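Local structure of plant cysteine oxidase 2 (Arabidopsis thaliana, 7CXZ) at residues L118-M123 and K175-V180. The protein uses iron and dioxygen to oxidise N-terminal cysteines of target proteins, such as group VII ethylene response factors, marking them for proteasomal degradation. Sequence-based numbering, arbitrary orientation.
Sequences LLFGTM and KTACAV
One face of the F120 ring is covered by the methyl of A179, a CH-pi contact with CB 3.9 Å from the ring centroid, while the carbonyl O of A177 lies at the ring's edge, in its plane, 3.5 Å from CD1; F69 meets the ring edge-to-face. A side chain as small as alanine lets the ring settle this close to the strand. F120 takes chi1 59°, with CG wedged between its own backbone N and carbonyl carbon, and this brings the ring across A179, with its edge toward A177. The antiparallel pairing here is secured by L119 N, which donates to A179 O at 2.8 Å. Next comes G121, at phi 103°, with CA 3.2 Å from A177 O, a close backbone approach that glycine's lack of a side chain permits. Beyond it the T176 hydroxyl takes part: OG1 accepts the N-H of T122 at 2.9 Å, nearly straight at 164°. T122 O in turn receives K175 N at 2.9 Å. L118 and V180 lie on the sheet face opposite F120; M123, from the other sheet, bends to bring CE within 3.6 Å of C178 CB and beside V180 CG2. M123 and V180 are buried where the cupin's two sheets meet, the V180 side chain about 8 Å from the bound iron. Strand 178-185 sits between 113-120 and 92-98, whereas strand 122-130 runs between 169-174 and 141-153.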
loop_
_atom_site.group_PDB
_atom_site.type_symbol
_atom_site.label_atom_id
_atom_site.label_comp_id
_atom_site.label_asym_id
_atom_site.label_seq_id
_atom_site.Cartn_x
_atom_site.Cartn_y
_atom_site.Cartn_z
ATOM N N LEU A 118 4.973 4.121 -8.109
ATOM C CA LEU A 118 6.156 3.294 -8.325
ATOM C C LEU A 118 7.247 4.180 -8.901
ATOM O O LEU A 118 7.125 4.673 -10.028
ATOM C CB LEU A 118 5.832 2.125 -9.257
ATOM C CG LEU A 118 7.008 1.205 -9.621
ATOM C CD1 LEU A 118 7.434 0.412 -8.392
ATOM C CD2 LEU A 118 6.558 0.264 -10.732
ATOM N N LEU A 119 8.311 4.400 -8.114
ATOM C CA LEU A 119 9.371 5.324 -8.495
ATOM C C LEU A 119 10.337 4.711 -9.505
ATOM O O LEU A 119 10.795 5.411 -10.422
ATOM C CB LEU A 119 10.130 5.776 -7.242
ATOM C CG LEU A 119 9.297 6.519 -6.193
ATOM C CD1 LEU A 119 10.123 6.656 -4.912
ATOM C CD2 LEU A 119 8.857 7.857 -6.723
ATOM N N PHE A 120 10.685 3.432 -9.333
ATOM C CA PHE A 120 11.494 2.707 -10.316
ATOM C C PHE A 120 11.229 1.221 -10.126
ATOM O O PHE A 120 10.752 0.785 -9.067
ATOM C CB PHE A 120 13.002 3.061 -10.226
ATOM C CG PHE A 120 13.669 2.778 -8.896
ATOM C CD1 PHE A 120 13.939 1.470 -8.481
ATOM C CD2 PHE A 120 14.108 3.827 -8.098
ATOM C CE1 PHE A 120 14.588 1.225 -7.273
ATOM C CE2 PHE A 120 14.765 3.581 -6.878
ATOM C CZ PHE A 120 15.008 2.284 -6.483
ATOM N N GLY A 121 11.554 0.440 -11.156
ATOM C CA GLY A 121 11.446 -1.002 -11.085
ATOM C C GLY A 121 10.217 -1.512 -11.815
ATOM O O GLY A 121 9.379 -0.752 -12.314
ATOM N N THR A 122 10.128 -2.839 -11.867
ATOM C CA THR A 122 8.954 -3.552 -12.354
ATOM C C THR A 122 8.313 -4.253 -11.170
ATOM O O THR A 122 8.960 -5.062 -10.486
ATOM C CB THR A 122 9.309 -4.570 -13.438
ATOM O OG1 THR A 122 9.750 -3.861 -14.609
ATOM C CG2 THR A 122 8.049 -5.409 -13.765
ATOM N N MET A 123 7.050 -3.929 -10.925
ATOM C CA MET A 123 6.294 -4.421 -9.790
ATOM C C MET A 123 5.030 -5.098 -10.293
ATOM O O MET A 123 4.343 -4.542 -11.152
ATOM C CB MET A 123 5.903 -3.250 -8.886
ATOM C CG MET A 123 4.974 -3.659 -7.769
ATOM S SD MET A 123 5.929 -4.378 -6.452
ATOM C CE MET A 123 6.713 -2.861 -5.890
ATOM N N LYS A 175 9.446 -7.562 -9.186
ATOM C CA LYS A 175 10.173 -8.432 -10.111
ATOM C C LYS A 175 11.613 -7.988 -10.319
ATOM O O LYS A 175 12.464 -8.798 -10.702
ATOM C CB LYS A 175 9.443 -8.495 -11.457
ATOM C CG LYS A 175 8.086 -9.222 -11.374
ATOM C CD LYS A 175 7.479 -9.427 -12.748
ATOM C CE LYS A 175 6.225 -10.264 -12.649
ATOM N NZ LYS A 175 6.234 -11.397 -13.584
ATOM N N THR A 176 11.878 -6.703 -10.165
ATOM C CA THR A 176 13.199 -6.124 -10.080
ATOM C C THR A 176 13.215 -5.276 -8.817
ATOM O O THR A 176 12.206 -5.172 -8.117
ATOM C CB THR A 176 13.515 -5.256 -11.299
ATOM O OG1 THR A 176 12.684 -4.089 -11.264
ATOM C CG2 THR A 176 13.254 -6.030 -12.599
ATOM N N ALA A 177 14.353 -4.654 -8.535
ATOM C CA ALA A 177 14.402 -3.701 -7.433
ATOM C C ALA A 177 13.366 -2.603 -7.653
ATOM O O ALA A 177 13.307 -1.986 -8.726
ATOM C CB ALA A 177 15.796 -3.094 -7.338
ATOM N N CYS A 178 12.554 -2.339 -6.627
ATOM C CA CYS A 178 11.480 -1.362 -6.747
ATOM C C CYS A 178 11.509 -0.417 -5.560
ATOM O O CYS A 178 11.771 -0.837 -4.435
ATOM C CB CYS A 178 10.127 -2.050 -6.756
ATOM S SG CYS A 178 9.723 -2.924 -8.293
ATOM N N ALA A 179 11.173 0.850 -5.800
ATOM C CA ALA A 179 10.872 1.794 -4.726
ATOM C C ALA A 179 9.464 2.326 -4.934
ATOM O O ALA A 179 9.124 2.733 -6.048
ATOM C CB ALA A 179 11.886 2.947 -4.712
ATOM N N VAL A 180 8.648 2.332 -3.876
ATOM C CA VAL A 180 7.270 2.827 -3.942
ATOM C C VAL A 180 7.095 3.975 -2.958
ATOM O O VAL A 180 7.375 3.815 -1.763
ATOM C CB VAL A 180 6.260 1.717 -3.614
ATOM C CG1 VAL A 180 4.838 2.249 -3.738
ATOM C CG2 VAL A 180 6.451 0.517 -4.522
#